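Local coordinates for protein alanine dehydrogenase (Archaeoglobus fulgidus, PDB 1OMO) that catalyses the reversible NAD-dependent oxidative deamination of L-alanine to pyruvate and ammonium, and works as a homodimer, at residues 8-12 / 99-104; 137-142 / 165-170. All blocks are in the same frame, centred on the assembly; numbering follows the deposited sequence.

Contact 1 (8-12 / 99-104)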
ATOM      1  N   GLN A   8       8.785  14.283 -12.063  1.00 24.58           N
ATOM      2  CA  GLN A   8       8.063  15.421 -11.519  1.00 25.33           C
ATOM      3  C   GLN A   8       7.964  16.549 -12.547  1.00 25.63           C
ATOM      4  O   GLN A   8       6.890  17.126 -12.739  1.00 26.15           O
ATOM      5  CB  GLN A   8       8.728  15.944 -10.253  1.00 25.91           C
ATOM      6  CG  GLN A   8       7.946  17.072  -9.595  1.00 25.89           C
ATOM      7  CD  GLN A   8       8.687  17.680  -8.435  1.00 26.03           C
ATOM      8  OE1 GLN A   8       9.552  17.037  -7.829  1.00 28.57           O
ATOM      9  NE2 GLN A   8       8.350  18.924  -8.106  1.00 25.29           N
ATOM     10  N   GLU A   9       9.070  16.853 -13.216  1.00 27.36           N
ATOM     11  CA  GLU A   9       9.078  17.906 -14.223  1.00 29.92           C
ATOM     12  C   GLU A   9       8.044  17.592 -15.298  1.00 28.99           C
ATOM     13  O   GLU A   9       7.315  18.478 -15.730  1.00 30.43           O
ATOM     14  CB  GLU A   9      10.478  18.053 -14.843  1.00 33.76           C
ATOM     15  CG  GLU A   9      10.604  19.153 -15.901  1.00 42.64           C
ATOM     16  CD  GLU A   9      12.009  19.802 -15.975  1.00 47.08           C
ATOM     17  OE1 GLU A   9      13.030  19.070 -16.091  1.00 47.47           O
ATOM     18  OE2 GLU A   9      12.080  21.059 -15.924  1.00 48.98           O
ATOM     19  N   GLU A  10       7.956  16.333 -15.714  1.00 26.95           N
ATOM     20  CA  GLU A  10       6.989  15.948 -16.742  1.00 27.09           C
ATOM     21  C   GLU A  10       5.578  16.087 -16.210  1.00 26.31           C
ATOM     22  O   GLU A  10       4.756  16.765 -16.837  1.00 26.18           O
ATOM     23  CB  GLU A  10       7.224  14.505 -17.232  1.00 27.34           C
ATOM     24  CG  GLU A  10       8.452  14.373 -18.146  1.00 30.06           C
ATOM     25  CD  GLU A  10       8.980  12.945 -18.293  1.00 29.77           C
ATOM     26  OE1 GLU A  10       9.751  12.691 -19.245  1.00 32.62           O
ATOM     27  OE2 GLU A  10       8.638  12.078 -17.468  1.00 29.87           O
ATOM     28  N   VAL A  11       5.298  15.474 -15.055  1.00 23.62           N
ATOM     29  CA  VAL A  11       3.955  15.555 -14.487  1.00 22.72           C
ATOM     30  C   VAL A  11       3.457  17.006 -14.342  1.00 24.23           C
ATOM     31  O   VAL A  11       2.293  17.268 -14.636  1.00 24.63           O
ATOM     32  CB  VAL A  11       3.875  14.835 -13.135  1.00 21.34           C
ATOM     33  CG1 VAL A  11       2.496  15.052 -12.476  1.00 16.72           C
ATOM     34  CG2 VAL A  11       4.127  13.368 -13.352  1.00 22.68           C
ATOM     35  N   GLU A  12       4.344  17.926 -13.931  1.00 23.88           N
ATOM     36  CA  GLU A  12       4.011  19.344 -13.761  1.00 26.75           C
ATOM     37  C   GLU A  12       3.446  19.970 -15.018  1.00 28.05           C
ATOM     38  O   GLU A  12       2.624  20.880 -14.949  1.00 27.68           O
ATOM     39  CB  GLU A  12       5.240  20.154 -13.295  1.00 26.85           C
ATOM     40  CG  GLU A  12       5.637  19.810 -11.848  1.00 29.01           C
ATOM     41  CD  GLU A  12       6.681  20.732 -11.247  1.00 28.96           C
ATOM     42  OE1 GLU A  12       7.008  21.766 -11.862  1.00 28.93           O
ATOM     43  OE2 GLU A  12       7.154  20.417 -10.133  1.00 28.10           O
ATOM     44  N   MET A  99       4.553   7.199 -11.678  1.00 21.18           N
ATOM     45  CA  MET A  99       4.768   8.655 -11.760  1.00 19.31           C
ATOM     46  C   MET A  99       5.121   9.332 -10.447  1.00 17.58           C
ATOM     47  O   MET A  99       4.841   8.835  -9.354  1.00 16.83           O
ATOM     48  CB  MET A  99       3.509   9.424 -12.148  1.00 22.35           C
ATOM     49  CG  MET A  99       2.204   9.163 -11.508  1.00 30.22           C
ATOM     50  SD  MET A  99       1.022  10.105 -12.556  1.00 27.44           S
ATOM     51  CE  MET A  99       0.765   8.821 -13.749  1.00 33.61           C
ATOM     52  N   ASP A 100       5.661  10.530 -10.578  1.00 16.72           N
ATOM     53  CA  ASP A 100       5.938  11.338  -9.418  1.00 17.94           C
ATOM     54  C   ASP A 100       4.562  11.803  -8.956  1.00 18.20           C
ATOM     55  O   ASP A 100       3.725  12.224  -9.768  1.00 21.02           O
ATOM     56  CB  ASP A 100       6.729  12.600  -9.767  1.00 16.50           C
ATOM     57  CG  ASP A 100       6.657  13.639  -8.640  1.00 17.70           C
ATOM     58  OD1 ASP A 100       7.019  13.282  -7.522  1.00 20.70           O
ATOM     59  OD2 ASP A 100       6.234  14.790  -8.843  1.00 15.74           O
ATOM     60  N   ALA A 101       4.308  11.714  -7.670  1.00 16.29           N
ATOM     61  CA  ALA A 101       3.048  12.207  -7.136  1.00 17.64           C
ATOM     62  C   ALA A 101       3.403  13.306  -6.110  1.00 16.88           C
ATOM     63  O   ALA A 101       2.551  13.713  -5.309  1.00 17.62           O
ATOM     64  CB  ALA A 101       2.252  11.074  -6.471  1.00 11.49           C
ATOM     65  N   THR A 102       4.648  13.795  -6.143  1.00 17.97           N
ATOM     66  CA  THR A 102       5.051  14.805  -5.158  1.00 18.39           C
ATOM     67  C   THR A 102       4.323  16.089  -5.477  1.00 18.50           C
ATOM     68  O   THR A 102       3.644  16.661  -4.644  1.00 19.25           O
ATOM     69  CB  THR A 102       6.583  15.059  -5.141  1.00 19.23           C
ATOM     70  OG1 THR A 102       7.273  13.850  -4.797  1.00 19.53           O
ATOM     71  CG2 THR A 102       6.943  16.141  -4.077  1.00 19.95           C
ATOM     72  N   TYR A 103       4.433  16.517  -6.715  1.00 17.61           N
ATOM     73  CA  TYR A 103       3.761  17.720  -7.116  1.00 17.66           C
ATOM     74  C   TYR A 103       2.246  17.602  -7.108  1.00 17.20           C
ATOM     75  O   TYR A 103       1.565  18.521  -6.661  1.00 16.36           O
ATOM     76  CB  TYR A 103       4.240  18.114  -8.501  1.00 17.62           C
ATOM     77  CG  TYR A 103       3.491  19.262  -9.134  1.00 19.97           C
ATOM     78  CD1 TYR A 103       2.553  19.031 -10.140  1.00 19.84           C
ATOM     79  CD2 TYR A 103       3.774  20.587  -8.785  1.00 18.90           C
ATOM     80  CE1 TYR A 103       1.923  20.089 -10.789  1.00 18.13           C
ATOM     81  CE2 TYR A 103       3.151  21.633  -9.423  1.00 18.62           C
ATOM     82  CZ  TYR A 103       2.229  21.373 -10.422  1.00 17.74           C
ATOM     83  OH  TYR A 103       1.587  22.413 -11.040  1.00 20.26           O
ATOM     84  N   THR A 104       1.703  16.481  -7.587  1.00 15.83           N
ATOM     85  CA  THR A 104       0.260  16.369  -7.648  1.00 14.80           C
ATOM     86  C   THR A 104      -0.370  16.226  -6.295  1.00 15.76           C
ATOM     87  O   THR A 104      -1.569  16.395  -6.163  1.00 17.76           O
ATOM     88  CB  THR A 104      -0.241  15.202  -8.579  1.00 14.31           C
ATOM     89  OG1 THR A 104       0.377  13.957  -8.212  1.00 12.67           O
ATOM     90  CG2 THR A 104       0.043  15.538 -10.064  1.00 12.08           C
TER

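Contact 2 (137-142 / 165-170)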
ATOM      1  N   ALA A 137       0.154  26.890   0.877  1.00 18.38           N
ATOM      2  CA  ALA A 137      -0.607  28.134   0.824  1.00 18.35           C
ATOM      3  C   ALA A 137      -0.738  28.614  -0.617  1.00 19.31           C
ATOM      4  O   ALA A 137      -1.817  29.055  -1.019  1.00 16.41           O
ATOM      5  CB  ALA A 137       0.043  29.234   1.675  1.00 18.56           C
ATOM      6  N   TYR A 138       0.354  28.532  -1.382  1.00 17.84           N
ATOM      7  CA  TYR A 138       0.315  28.953  -2.777  1.00 18.52           C
ATOM      8  C   TYR A 138      -0.724  28.131  -3.549  1.00 19.48           C
ATOM      9  O   TYR A 138      -1.535  28.697  -4.291  1.00 19.83           O
ATOM     10  CB  TYR A 138       1.688  28.815  -3.446  1.00 16.79           C
ATOM     11  CG  TYR A 138       2.731  29.797  -2.928  1.00 20.10           C
ATOM     12  CD1 TYR A 138       3.457  29.534  -1.754  1.00 20.69           C
ATOM     13  CD2 TYR A 138       2.987  31.008  -3.606  1.00 19.88           C
ATOM     14  CE1 TYR A 138       4.417  30.447  -1.270  1.00 19.03           C
ATOM     15  CE2 TYR A 138       3.921  31.906  -3.141  1.00 18.55           C
ATOM     16  CZ  TYR A 138       4.640  31.625  -1.976  1.00 21.90           C
ATOM     17  OH  TYR A 138       5.585  32.528  -1.534  1.00 18.48           O
ATOM     18  N   PHE A 139      -0.730  26.813  -3.362  1.00 18.43           N
ATOM     19  CA  PHE A 139      -1.704  26.000  -4.080  1.00 19.49           C
ATOM     20  C   PHE A 139      -3.127  26.308  -3.670  1.00 19.39           C
ATOM     21  O   PHE A 139      -4.028  26.261  -4.484  1.00 17.74           O
ATOM     22  CB  PHE A 139      -1.434  24.514  -3.897  1.00 17.53           C
ATOM     23  CG  PHE A 139      -0.236  24.042  -4.649  1.00 20.81           C
ATOM     24  CD1 PHE A 139       1.030  24.059  -4.054  1.00 19.56           C
ATOM     25  CD2 PHE A 139      -0.359  23.633  -5.974  1.00 19.89           C
ATOM     26  CE1 PHE A 139       2.144  23.683  -4.761  1.00 19.74           C
ATOM     27  CE2 PHE A 139       0.754  23.250  -6.700  1.00 20.37           C
ATOM     28  CZ  PHE A 139       2.019  23.273  -6.096  1.00 20.79           C
ATOM     29  N   GLN A 140      -3.330  26.630  -2.404  1.00 19.58           N
ATOM     30  CA  GLN A 140      -4.666  26.949  -1.948  1.00 20.33           C
ATOM     31  C   GLN A 140      -5.087  28.267  -2.643  1.00 21.26           C
ATOM     32  O   GLN A 140      -6.190  28.371  -3.182  1.00 21.58           O
ATOM     33  CB  GLN A 140      -4.643  27.102  -0.440  1.00 20.19           C
ATOM     34  CG  GLN A 140      -5.948  26.898   0.219  1.00 24.96           C
ATOM     35  CD  GLN A 140      -6.337  25.427   0.394  1.00 23.76           C
ATOM     36  OE1 GLN A 140      -7.499  25.137   0.640  1.00 24.54           O
ATOM     37  NE2 GLN A 140      -5.380  24.512   0.280  1.00 22.34           N
ATOM     38  N   LEU A 141      -4.188  29.256  -2.629  1.00 19.12           N
ATOM     39  CA  LEU A 141      -4.421  30.561  -3.235  1.00 19.18           C
ATOM     40  C   LEU A 141      -4.818  30.412  -4.699  1.00 20.84           C
ATOM     41  O   LEU A 141      -5.785  31.012  -5.129  1.00 20.91           O
ATOM     42  CB  LEU A 141      -3.149  31.409  -3.125  1.00 21.10           C
ATOM     43  CG  LEU A 141      -3.031  32.880  -3.567  1.00 22.49           C
ATOM     44  CD1 LEU A 141      -2.802  32.932  -5.026  1.00 24.61           C
ATOM     45  CD2 LEU A 141      -4.263  33.690  -3.186  1.00 18.94           C
ATOM     46  N   GLU A 142      -4.072  29.600  -5.446  1.00 19.36           N
ATOM     47  CA  GLU A 142      -4.348  29.387  -6.853  1.00 19.45           C
ATOM     48  C   GLU A 142      -5.687  28.684  -7.106  1.00 19.01           C
ATOM     49  O   GLU A 142      -6.372  29.010  -8.056  1.00 17.98           O
ATOM     50  CB  GLU A 142      -3.216  28.593  -7.521  1.00 18.48           C
ATOM     51  CG  GLU A 142      -1.911  29.335  -7.625  1.00 21.92           C
ATOM     52  CD  GLU A 142      -1.938  30.504  -8.615  1.00 25.45           C
ATOM     53  OE1 GLU A 142      -0.981  31.318  -8.598  1.00 24.49           O
ATOM     54  OE2 GLU A 142      -2.894  30.607  -9.413  1.00 24.59           O
ATOM     55  N   LYS A 165       7.285  36.940   0.751  1.00 24.29           N
ATOM     56  CA  LYS A 165       7.368  36.336  -0.558  1.00 24.22           C
ATOM     57  C   LYS A 165       5.958  36.008  -1.077  1.00 24.21           C
ATOM     58  O   LYS A 165       5.639  36.291  -2.222  1.00 24.80           O
ATOM     59  CB  LYS A 165       8.195  35.055  -0.503  1.00 27.85           C
ATOM     60  CG  LYS A 165       8.274  34.351  -1.847  1.00 32.50           C
ATOM     61  CD  LYS A 165       9.060  33.049  -1.791  1.00 36.23           C
ATOM     62  CE  LYS A 165       9.741  32.786  -3.124  1.00 38.69           C
ATOM     63  NZ  LYS A 165      10.126  31.360  -3.213  1.00 42.32           N
ATOM     64  N   PHE A 166       5.113  35.412  -0.238  1.00 22.15           N
ATOM     65  CA  PHE A 166       3.761  35.052  -0.661  1.00 23.65           C
ATOM     66  C   PHE A 166       3.025  36.353  -1.022  1.00 23.59           C
ATOM     67  O   PHE A 166       2.311  36.429  -2.009  1.00 23.67           O
ATOM     68  CB  PHE A 166       3.053  34.250   0.477  1.00 23.13           C
ATOM     69  CG  PHE A 166       1.575  33.944   0.236  1.00 22.52           C
ATOM     70  CD1 PHE A 166       0.590  34.813   0.708  1.00 20.78           C
ATOM     71  CD2 PHE A 166       1.173  32.781  -0.440  1.00 22.46           C
ATOM     72  CE1 PHE A 166      -0.768  34.540   0.521  1.00 19.24           C
ATOM     73  CE2 PHE A 166      -0.195  32.498  -0.638  1.00 19.03           C
ATOM     74  CZ  PHE A 166      -1.160  33.374  -0.159  1.00 19.57           C
ATOM     75  N   VAL A 167       3.227  37.387  -0.225  1.00 23.68           N
ATOM     76  CA  VAL A 167       2.572  38.654  -0.487  1.00 24.11           C
ATOM     77  C   VAL A 167       3.019  39.232  -1.827  1.00 24.74           C
ATOM     78  O   VAL A 167       2.216  39.737  -2.589  1.00 25.55           O
ATOM     79  CB  VAL A 167       2.868  39.641   0.653  1.00 23.16           C
ATOM     80  CG1 VAL A 167       2.609  41.089   0.189  1.00 25.03           C
ATOM     81  CG2 VAL A 167       1.986  39.311   1.847  1.00 23.30           C
ATOM     82  N   SER A 168       4.308  39.136  -2.106  1.00 26.34           N
ATOM     83  CA  SER A 168       4.879  39.626  -3.355  1.00 28.35           C
ATOM     84  C   SER A 168       4.344  38.805  -4.556  1.00 29.05           C
ATOM     85  O   SER A 168       4.132  39.357  -5.663  1.00 27.49           O
ATOM     86  CB  SER A 168       6.410  39.523  -3.263  1.00 29.81           C
ATOM     87  OG  SER A 168       7.062  40.200  -4.315  1.00 34.46           O
ATOM     88  N   TYR A 169       4.135  37.499  -4.333  1.00 26.71           N
ATOM     89  CA  TYR A 169       3.616  36.582  -5.363  1.00 28.01           C
ATOM     90  C   TYR A 169       2.200  37.028  -5.760  1.00 27.84           C
ATOM     91  O   TYR A 169       1.825  37.026  -6.936  1.00 27.01           O
ATOM     92  CB  TYR A 169       3.579  35.140  -4.806  1.00 27.37           C
ATOM     93  CG  TYR A 169       2.990  34.072  -5.736  1.00 27.92           C
ATOM     94  CD1 TYR A 169       3.821  33.235  -6.494  1.00 26.25           C
ATOM     95  CD2 TYR A 169       1.603  33.868  -5.829  1.00 25.76           C
ATOM     96  CE1 TYR A 169       3.291  32.235  -7.306  1.00 24.86           C
ATOM     97  CE2 TYR A 169       1.064  32.854  -6.648  1.00 25.14           C
ATOM     98  CZ  TYR A 169       1.917  32.044  -7.379  1.00 26.31           C
ATOM     99  OH  TYR A 169       1.422  31.010  -8.159  1.00 26.50           O
ATOM    100  N   CYS A 170       1.422  37.407  -4.750  1.00 28.22           N
ATOM    101  CA  CYS A 170       0.067  37.891  -4.945  1.00 29.81           C
ATOM    102  C   CYS A 170       0.099  39.166  -5.771  1.00 31.99           C
ATOM    103  O   CYS A 170      -0.485  39.233  -6.850  1.00 32.81           O
ATOM    104  CB  CYS A 170      -0.592  38.201  -3.595  1.00 28.01           C
ATOM    105  SG  CYS A 170      -1.130  36.770  -2.662  1.00 23.48           S
TER

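Contact 1 (8-12 / 99-104)
The side chain of E12 lies over one face of the Y103 ring. Its CG sits 3.5 Å from the Y103 ring centroid, only 12° off the ring normal, which is a CH-pi contact. Y103 belongs to helix 102-120, which follows strand 95-100 after an Asx turn made by D100. The contact thus packs the short helix 8-12 against the junction where strand 95-100 of the mixed sheet gives way to helix 102-120. Strand 3-6, just before helix 8-12, lies parallel to strand 95-100 in that sheet.

D100 shapes the junction with both carboxylate oxygens. D100 OD1 takes two donors: T102 N at 2.8 Å, from above the carboxylate plane, and T102 OG1 at 2.8 Å, on the syn lone pair. D100 OD2 takes the almost straight bond from Y103 N at 3.3 Å. With D100 CG anti to the backbone N (chi1 163°), the carboxylate turns back to these helix-start groups. Replacing D100 by alanine removes the carboxylate, which would probably leave the amides of T102 and Y103 and the T102 hydroxyl without these acceptors, and the start of helix 102-120 less firmly held.

The same carboxylate meets Q8 on its aliphatic part, D100 OD2 being 3.0 Å from Q8 CG. The Q8 chain is extended, and its amide bonds back within its own helix, Q8 NE2 to E12 OE2 at 2.8 Å. This bond ties down the far end of E12 above the tyrosine. F320 of the second subunit packs on Q8, D100 and T102, so the dimer interface reaches this junction.

V11 points toward the 99-104 segment and also touches V304 of helix 294-311. V11 CG2 lies 4.2 Å from M99 CB. Its other methyl, V11 CG1, touches T104 CG2 at 3.5 Å.

Contact 2 (137-142 / 165-170)
E142 OE1 accepts a very short hydrogen bond, 2.5 Å, from Y169 OH. The carboxylate oxygen lies at the edge of the Y169 ring, in its plane, while the carboxylate itself is turned 83° from the ring. E142 reaches it by bending at chi2 (-69°). Its other oxygen, OE2, forms salt bridges to R145 and R146.

The two helices, 135-147 and 160-172, follow strands 127-131 and 152-156 of the Rossmann NAD domain and pack side by side. The axes of segments 137-142 and 165-170 run 25° apart and approach to 11.5 Å. Three aromatic rings fill the gap. Y138 sits in the middle and makes two edge-to-face (T-shaped) pairs. F166 turns its edge to a face of Y138, with centroids 5.2 Å apart. Y138 in turn points its own edge at a face of Y169, at 4.9 Å between centroids, bringing Y138 CE2 to 3.5 Å from Y169 CG. The Y138 hydroxyl ends against the aliphatic chain of K165, where Y138 OH lies 3.3 Å from K165 CG.

Deeper in, L141 CG packs on F166 CZ at 3.9 Å, and F166 leans on V153 and A155 of strand 152-156. R173 makes a cation-pi contact with the Y169 ring. With R145 and R146 on OE2, the E142 carboxylate would probably stay ionised, consistent with its accepting the hydrogen bond from the Y169 hydroxyl.

The two contacts follow one another along the chain, with centres about 20 Å apart. Contact 1 belongs to the sheet domain that reaches the second subunit; contact 2 belongs to the NAD domain. Helix 102-120 bridges them: Y103 CE2 of contact 1 lies 3.9 Å from F139 CZ of contact 2, and F139 also packs on S106 and L107. Contact 1 lies near the active site, contact 2 near the bound NAD. In contact 1 the side chain of T104 is about 5 Å from that of the NAD-binding R108 and about 6 Å from that of K65, the inferred proton donor/acceptor. In contact 2 the side chain of A137 is about 6 Å from the bound NAD.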